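Local coordinates for protein vacuolar aminopeptidase 1 (PDB 5JGF) that removes N-terminal amino acids from peptides and proteins as a zinc-dependent vacuolar enzyme, and is the major cargo of the cytoplasm-to-vacuole targeting pathway, at residues Pro23-His27 against Ala151-Ser155; Glu391-Asn396 against His462-Val466. All blocks are in the same frame, centred on the assembly; numbering follows the deposited sequence.

In the fold
The two contacts lie on opposite sides of the chain's centre, 38 Å apart between their centres and about 25 Å between their nearest atoms. Contact 1, about 13 Å from that centre, joins the start of helix 25-38 to strand 149-154, an outermost strand of the six-stranded antiparallel sheet. Contact 2, about 26 Å out, pairs the end of helix 383-396 with the C-terminal helix 448-468. Neither belongs to the two-zinc site, whose ligands include His-91, Asp-262, Glu-299, Asp-344 and His-438, with Asp-262 bridging both ions, but contact 1 has a sequence-close link to it: Pro-23 O accepts a bond from Arg-264, two residues after Asp-262. Both contacts also border neighbouring subunits of the dodecamer.

Contact 1 (Pro23-His27 against Ala151-Ser155); sequences PTTYH and ALVDS
A chi1 of -68° sets His-27 CG beside its own backbone N, and a chi2 of 91° turns the imidazole so that one face lies against Leu-152 and an edge points at the backbone of Val-153. Leu-152 covers that face: its CG stands 4.2 Å from the centroid of the His-27 ring and 14° off the ring normal, a CH-pi contact. Pro-23 CD lies over the opposite face, displaced toward the rim, so the imidazole is sandwiched between two aliphatic groups. At the ring edge His-27 CE1 comes within 3.2 Å of Val-153 O.

The ring's rotation is further fixed within its own segment, where ND1 of His-27 and OG1 of Thr-24, the N-cap residue of helix 25-38, share a hydrogen bond of 2.6 Å. Asp-154 extends the contact toward Pro-23. Its carboxylate OD1 rests 3.6 Å from Pro-23 CD, while its OD2 is hydrogen-bonded to Thr-156 OG1, two residues on. On the other flank Leu-152 CD1 packs against Tyr-26 CB at 3.9 Å, and Leu-152 CD2 lies 3.8 Å from Tyr-26 O. The Tyr-26 ring leads away from the strand, and its hydroxyl bonds to Asp-237.

Leu-152 and His-27 make the largest shares of the buried surface, 73 and 67 Å². The geometry is that of a helix N-terminus set against a strand at the edge of its sheet within this chain. The meeting of helix 25-38 with this sheet is consistent with the junction, as in other M18 peptidases, between the zinc-binding catalytic domain and the dimerization domain.

Contact 2 (Glu391-Asn396 against His462-Val466); sequences ELARRN and HWRSV
Arg-395 reaches toward Val-466 and Ser-465 in a nearly straight line. From CB the chain runs out extended through CG and CD, with chi2 -170°, and CD comes to lie 3.8 Å from Val-466 CG2. NE, also against that methyl, directs its N-H to Glu-391 OE2 at 2.9 Å, meeting the carboxylate on its anti side, tilted 23° out of the carboxylate plane but close to the guanidinium plane. CZ then passes over the same methyl, so that Val-466 CG2 covers one face of the guanidinium, off-centre, 3.4 Å from NH1 of Arg-395. Ser-465 OG sits at the edge of that group, near its plane.

Glu-391, Arg-394 and Arg-395 form a salt-bridge network at the end of helix 383-396, where this helix packs on the C-terminal helix 448-468. The axes of segments 391-396 and 462-466 approach to 10.2 Å, with 120° between their N-to-C directions. NH2 of Arg-395 completes the path, giving a hydrogen bond to a water that in turn donates to Ser-465 O at 3.0 Å. Leu-392 CD1 packs 3.8 Å from His-462 CB and 3.9 Å from Val-466 CG2. Glu-391 OE1 bonds to Arg-394 NH2 and also pairs with Lys-141 of a neighbouring subunit.

Contact 1 (Pro23-His27 against Ala151-Ser155)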
ATOM      1  N   PRO D  23      22.739 -15.157  41.877  1.00 14.33           N
ATOM      2  CA  PRO D  23      22.288 -14.840  40.518  1.00 14.21           C
ATOM      3  C   PRO D  23      21.392 -15.825  39.778  1.00 13.96           C
ATOM      4  O   PRO D  23      20.532 -15.405  39.003  1.00 14.12           O
ATOM      5  CB  PRO D  23      23.600 -14.592  39.780  1.00 13.10           C
ATOM      6  CG  PRO D  23      24.525 -15.571  40.442  1.00 13.90           C
ATOM      7  CD  PRO D  23      24.198 -15.373  41.904  1.00 13.01           C
ATOM      8  N   THR D  24      21.588 -17.123  39.994  1.00 14.39           N
ATOM      9  CA  THR D  24      20.771 -18.117  39.302  1.00 13.05           C
ATOM     10  C   THR D  24      19.749 -18.773  40.224  1.00 15.15           C
ATOM     11  O   THR D  24      19.843 -18.674  41.449  1.00 14.58           O
ATOM     12  CB  THR D  24      21.640 -19.231  38.688  1.00 14.80           C
ATOM     13  OG1 THR D  24      22.104 -20.105  39.726  1.00 13.74           O
ATOM     14  CG2 THR D  24      22.843 -18.628  37.965  1.00 13.02           C
ATOM     15  N   THR D  25      18.769 -19.441  39.628  1.00 14.04           N
ATOM     16  CA  THR D  25      17.737 -20.115  40.406  1.00 14.33           C
ATOM     17  C   THR D  25      18.387 -21.107  41.375  1.00 14.19           C
ATOM     18  O   THR D  25      17.964 -21.235  42.527  1.00 13.99           O
ATOM     19  CB  THR D  25      16.753 -20.851  39.480  1.00 15.52           C
ATOM     20  OG1 THR D  25      16.235 -19.927  38.513  1.00 14.83           O
ATOM     21  CG2 THR D  25      15.589 -21.426  40.283  1.00 12.41           C
ATOM     22  N   TYR D  26      19.424 -21.798  40.911  1.00 13.64           N
ATOM     23  CA  TYR D  26      20.136 -22.755  41.759  1.00 14.98           C
ATOM     24  C   TYR D  26      20.679 -22.092  43.020  1.00 15.86           C
ATOM     25  O   TYR D  26      20.550 -22.642  44.116  1.00 15.01           O
ATOM     26  CB  TYR D  26      21.299 -23.391  40.997  1.00 12.92           C
ATOM     27  CG  TYR D  26      20.874 -24.289  39.862  1.00 13.68           C
ATOM     28  CD1 TYR D  26      20.225 -25.499  40.109  1.00 13.88           C
ATOM     29  CD2 TYR D  26      21.122 -23.931  38.538  1.00 14.40           C
ATOM     30  CE1 TYR D  26      19.836 -26.334  39.062  1.00 13.88           C
ATOM     31  CE2 TYR D  26      20.736 -24.756  37.485  1.00 15.50           C
ATOM     32  CZ  TYR D  26      20.095 -25.953  37.752  1.00 15.28           C
ATOM     33  OH  TYR D  26      19.706 -26.766  36.711  1.00 15.87           O
ATOM     34  N   HIS D  27      21.293 -20.917  42.869  1.00 13.43           N
ATOM     35  CA  HIS D  27      21.850 -20.201  44.021  1.00 14.17           C
ATOM     36  C   HIS D  27      20.748 -19.763  44.971  1.00 14.77           C
ATOM     37  O   HIS D  27      20.895 -19.859  46.188  1.00 14.43           O
ATOM     38  CB  HIS D  27      22.637 -18.951  43.593  1.00 13.16           C
ATOM     39  CG  HIS D  27      23.897 -19.248  42.843  1.00 15.13           C
ATOM     40  ND1 HIS D  27      23.942 -19.341  41.468  1.00 14.40           N
ATOM     41  CD2 HIS D  27      25.159 -19.479  43.277  1.00 14.81           C
ATOM     42  CE1 HIS D  27      25.176 -19.618  41.087  1.00 15.84           C
ATOM     43  NE2 HIS D  27      25.935 -19.708  42.166  1.00 17.19           N
ATOM     44  N   ALA D 151      27.943 -28.877  41.662  1.00 22.55           N
ATOM     45  CA  ALA D 151      28.644 -27.734  42.215  1.00 21.96           C
ATOM     46  C   ALA D 151      28.061 -26.486  41.578  1.00 21.18           C
ATOM     47  O   ALA D 151      27.652 -26.509  40.416  1.00 19.15           O
ATOM     48  CB  ALA D 151      30.133 -27.829  41.914  1.00 22.64           C
ATOM     49  N   LEU D 152      28.006 -25.408  42.347  1.00 19.63           N
ATOM     50  CA  LEU D 152      27.493 -24.142  41.842  1.00 19.64           C
ATOM     51  C   LEU D 152      28.666 -23.195  41.658  1.00 20.13           C
ATOM     52  O   LEU D 152      29.561 -23.133  42.506  1.00 17.81           O
ATOM     53  CB  LEU D 152      26.491 -23.548  42.832  1.00 21.47           C
ATOM     54  CG  LEU D 152      24.998 -23.705  42.519  1.00 23.61           C
ATOM     55  CD1 LEU D 152      24.687 -25.080  41.938  1.00 22.62           C
ATOM     56  CD2 LEU D 152      24.217 -23.452  43.791  1.00 23.36           C
ATOM     57  N   VAL D 153      28.670 -22.471  40.543  1.00 15.81           N
ATOM     58  CA  VAL D 153      29.736 -21.517  40.259  1.00 15.27           C
ATOM     59  C   VAL D 153      29.142 -20.143  39.961  1.00 14.62           C
ATOM     60  O   VAL D 153      27.966 -20.028  39.618  1.00 13.89           O
ATOM     61  CB  VAL D 153      30.606 -21.989  39.075  1.00 17.46           C
ATOM     62  CG1 VAL D 153      31.345 -23.268  39.460  1.00 17.96           C
ATOM     63  CG2 VAL D 153      29.735 -22.234  37.846  1.00 17.56           C
ATOM     64  N   ASP D 154      29.963 -19.107  40.096  1.00 14.54           N
ATOM     65  CA  ASP D 154      29.513 -17.737  39.883  1.00 15.91           C
ATOM     66  C   ASP D 154      30.740 -16.862  39.640  1.00 15.49           C
ATOM     67  O   ASP D 154      31.621 -16.775  40.496  1.00 17.71           O
ATOM     68  CB  ASP D 154      28.761 -17.275  41.132  1.00 16.39           C
ATOM     69  CG  ASP D 154      28.301 -15.838  41.052  1.00 20.02           C
ATOM     70  OD1 ASP D 154      27.836 -15.315  42.090  1.00 20.09           O
ATOM     71  OD2 ASP D 154      28.393 -15.233  39.965  1.00 18.19           O
ATOM     72  N   SER D 155      30.799 -16.211  38.482  1.00 15.47           N
ATOM     73  CA  SER D 155      31.947 -15.370  38.145  1.00 14.65           C
ATOM     74  C   SER D 155      31.948 -14.008  38.829  1.00 14.93           C
ATOM     75  O   SER D 155      32.980 -13.340  38.879  1.00 14.09           O
ATOM     76  CB  SER D 155      32.030 -15.163  36.626  1.00 14.45           C
ATOM     77  OG  SER D 155      31.005 -14.294  36.170  1.00 12.66           O
TER

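Contact 2 (Glu391-Asn396 against His462-Val466)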
ATOM      1  N   GLU D 391      -9.430  -7.593  55.196  1.00 20.35           N
ATOM      2  CA  GLU D 391      -9.722  -7.729  56.625  1.00 21.02           C
ATOM      3  C   GLU D 391      -8.407  -8.028  57.344  1.00 21.40           C
ATOM      4  O   GLU D 391      -8.106  -7.456  58.394  1.00 20.39           O
ATOM      5  CB  GLU D 391     -10.722  -8.869  56.855  1.00 22.95           C
ATOM      6  CG  GLU D 391     -10.966  -9.227  58.320  1.00 28.67           C
ATOM      7  CD  GLU D 391     -11.524  -8.070  59.128  1.00 32.70           C
ATOM      8  OE1 GLU D 391     -12.488  -7.427  58.658  1.00 34.22           O
ATOM      9  OE2 GLU D 391     -11.007  -7.813  60.237  1.00 34.12           O
ATOM     10  N   LEU D 392      -7.625  -8.924  56.753  1.00 21.24           N
ATOM     11  CA  LEU D 392      -6.328  -9.313  57.288  1.00 23.29           C
ATOM     12  C   LEU D 392      -5.428  -8.081  57.434  1.00 23.55           C
ATOM     13  O   LEU D 392      -4.744  -7.909  58.444  1.00 22.25           O
ATOM     14  CB  LEU D 392      -5.680 -10.323  56.340  1.00 26.59           C
ATOM     15  CG  LEU D 392      -4.383 -11.015  56.742  1.00 30.10           C
ATOM     16  CD1 LEU D 392      -4.608 -11.846  57.999  1.00 30.34           C
ATOM     17  CD2 LEU D 392      -3.921 -11.901  55.594  1.00 31.27           C
ATOM     18  N   ALA D 393      -5.436  -7.225  56.417  1.00 21.61           N
ATOM     19  CA  ALA D 393      -4.622  -6.015  56.433  1.00 20.81           C
ATOM     20  C   ALA D 393      -5.102  -5.035  57.501  1.00 21.79           C
ATOM     21  O   ALA D 393      -4.290  -4.456  58.225  1.00 21.35           O
ATOM     22  CB  ALA D 393      -4.647  -5.347  55.062  1.00 21.25           C
ATOM     23  N   ARG D 394      -6.416  -4.850  57.599  1.00 23.23           N
ATOM     24  CA  ARG D 394      -6.970  -3.937  58.594  1.00 25.27           C
ATOM     25  C   ARG D 394      -6.556  -4.359  60.001  1.00 26.57           C
ATOM     26  O   ARG D 394      -6.274  -3.516  60.848  1.00 25.64           O
ATOM     27  CB  ARG D 394      -8.501  -3.880  58.489  1.00 26.87           C
ATOM     28  CG  ARG D 394      -9.011  -3.163  57.238  1.00 30.96           C
ATOM     29  CD  ARG D 394     -10.499  -2.839  57.335  1.00 31.07           C
ATOM     30  NE  ARG D 394     -11.340  -4.031  57.303  1.00 34.02           N
ATOM     31  CZ  ARG D 394     -11.798  -4.600  56.191  1.00 34.72           C
ATOM     32  NH1 ARG D 394     -11.502  -4.084  55.005  1.00 33.34           N
ATOM     33  NH2 ARG D 394     -12.554  -5.686  56.267  1.00 34.24           N
ATOM     34  N   ARG D 395      -6.508  -5.666  60.241  1.00 26.99           N
ATOM     35  CA  ARG D 395      -6.122  -6.185  61.550  1.00 27.99           C
ATOM     36  C   ARG D 395      -4.634  -6.024  61.852  1.00 27.51           C
ATOM     37  O   ARG D 395      -4.261  -5.719  62.986  1.00 28.31           O
ATOM     38  CB  ARG D 395      -6.489  -7.670  61.671  1.00 29.97           C
ATOM     39  CG  ARG D 395      -7.979  -7.962  61.651  1.00 34.14           C
ATOM     40  CD  ARG D 395      -8.244  -9.417  62.014  1.00 37.79           C
ATOM     41  NE  ARG D 395      -9.664  -9.756  61.962  1.00 40.28           N
ATOM     42  CZ  ARG D 395     -10.164 -10.927  62.343  1.00 41.75           C
ATOM     43  NH1 ARG D 395      -9.361 -11.876  62.809  1.00 41.26           N
ATOM     44  NH2 ARG D 395     -11.469 -11.152  62.255  1.00 42.07           N
ATOM     45  N   ASN D 396      -3.790  -6.219  60.841  1.00 25.02           N
ATOM     46  CA  ASN D 396      -2.337  -6.134  61.011  1.00 23.53           C
ATOM     47  C   ASN D 396      -1.762  -4.741  60.784  1.00 21.96           C
ATOM     48  O   ASN D 396      -0.562  -4.528  60.952  1.00 22.79           O
ATOM     49  CB  ASN D 396      -1.645  -7.128  60.063  1.00 24.80           C
ATOM     50  CG  ASN D 396      -0.215  -7.463  60.491  1.00 29.72           C
ATOM     51  OD1 ASN D 396       0.034  -7.792  61.653  1.00 31.57           O
ATOM     52  ND2 ASN D 396       0.725  -7.402  59.544  1.00 26.48           N
ATOM     53  N   HIS D 462      -2.281 -14.498  61.316  1.00 21.66           N
ATOM     54  CA  HIS D 462      -3.727 -14.339  61.417  1.00 22.88           C
ATOM     55  C   HIS D 462      -4.679 -14.860  60.337  1.00 20.00           C
ATOM     56  O   HIS D 462      -5.890 -14.703  60.484  1.00 17.56           O
ATOM     57  CB  HIS D 462      -4.026 -12.852  61.632  1.00 27.43           C
ATOM     58  CG  HIS D 462      -3.150 -12.203  62.660  1.00 33.87           C
ATOM     59  ND1 HIS D 462      -2.333 -11.131  62.370  1.00 36.95           N
ATOM     60  CD2 HIS D 462      -2.959 -12.477  63.972  1.00 36.91           C
ATOM     61  CE1 HIS D 462      -1.679 -10.771  63.460  1.00 39.48           C
ATOM     62  NE2 HIS D 462      -2.041 -11.572  64.447  1.00 39.29           N
ATOM     63  N   TRP D 463      -4.182 -15.476  59.270  1.00 17.76           N
ATOM     64  CA  TRP D 463      -5.105 -15.929  58.229  1.00 16.70           C
ATOM     65  C   TRP D 463      -6.165 -16.919  58.714  1.00 17.92           C
ATOM     66  O   TRP D 463      -7.326 -16.834  58.313  1.00 17.20           O
ATOM     67  CB  TRP D 463      -4.353 -16.543  57.040  1.00 14.90           C
ATOM     68  CG  TRP D 463      -3.975 -17.978  57.226  1.00 14.11           C
ATOM     69  CD1 TRP D 463      -2.823 -18.461  57.777  1.00 13.97           C
ATOM     70  CD2 TRP D 463      -4.771 -19.119  56.895  1.00 15.06           C
ATOM     71  NE1 TRP D 463      -2.854 -19.834  57.808  1.00 15.57           N
ATOM     72  CE2 TRP D 463      -4.039 -20.264  57.276  1.00 15.53           C
ATOM     73  CE3 TRP D 463      -6.037 -19.285  56.315  1.00 16.00           C
ATOM     74  CZ2 TRP D 463      -4.531 -21.564  57.093  1.00 16.80           C
ATOM     75  CZ3 TRP D 463      -6.526 -20.578  56.134  1.00 17.89           C
ATOM     76  CH2 TRP D 463      -5.770 -21.699  56.524  1.00 16.39           C
ATOM     77  N   ARG D 464      -5.773 -17.858  59.568  1.00 17.30           N
ATOM     78  CA  ARG D 464      -6.722 -18.855  60.059  1.00 19.63           C
ATOM     79  C   ARG D 464      -7.862 -18.194  60.830  1.00 19.72           C
ATOM     80  O   ARG D 464      -9.033 -18.495  60.596  1.00 20.27           O
ATOM     81  CB  ARG D 464      -6.006 -19.884  60.944  1.00 17.45           C
ATOM     82  CG  ARG D 464      -6.866 -21.077  61.377  1.00 17.41           C
ATOM     83  CD  ARG D 464      -7.408 -21.872  60.191  1.00 15.42           C
ATOM     84  NE  ARG D 464      -8.709 -21.383  59.741  1.00 15.62           N
ATOM     85  CZ  ARG D 464      -9.359 -21.833  58.670  1.00 17.26           C
ATOM     86  NH1 ARG D 464      -8.835 -22.790  57.915  1.00 16.42           N
ATOM     87  NH2 ARG D 464     -10.546 -21.331  58.360  1.00 18.31           N
ATOM     88  N   SER D 465      -7.515 -17.279  61.730  1.00 21.32           N
ATOM     89  CA  SER D 465      -8.513 -16.576  62.531  1.00 24.34           C
ATOM     90  C   SER D 465      -9.451 -15.731  61.674  1.00 25.12           C
ATOM     91  O   SER D 465     -10.645 -15.635  61.957  1.00 24.85           O
ATOM     92  CB  SER D 465      -7.825 -15.683  63.566  1.00 25.89           C
ATOM     93  OG  SER D 465      -8.782 -14.970  64.329  1.00 31.22           O
ATOM     94  N   VAL D 466      -8.911 -15.114  60.628  1.00 24.90           N
ATOM     95  CA  VAL D 466      -9.723 -14.284  59.743  1.00 24.30           C
ATOM     96  C   VAL D 466     -10.641 -15.119  58.856  1.00 23.68           C
ATOM     97  O   VAL D 466     -11.825 -14.808  58.710  1.00 23.26           O
ATOM     98  CB  VAL D 466      -8.839 -13.388  58.838  1.00 24.36           C
ATOM     99  CG1 VAL D 466      -9.705 -12.667  57.811  1.00 24.41           C
ATOM    100  CG2 VAL D 466      -8.087 -12.378  59.685  1.00 23.63           C
TER
HETATM  101  O   HOH W   1     -11.649 -13.735  64.028  1.00 65.18           O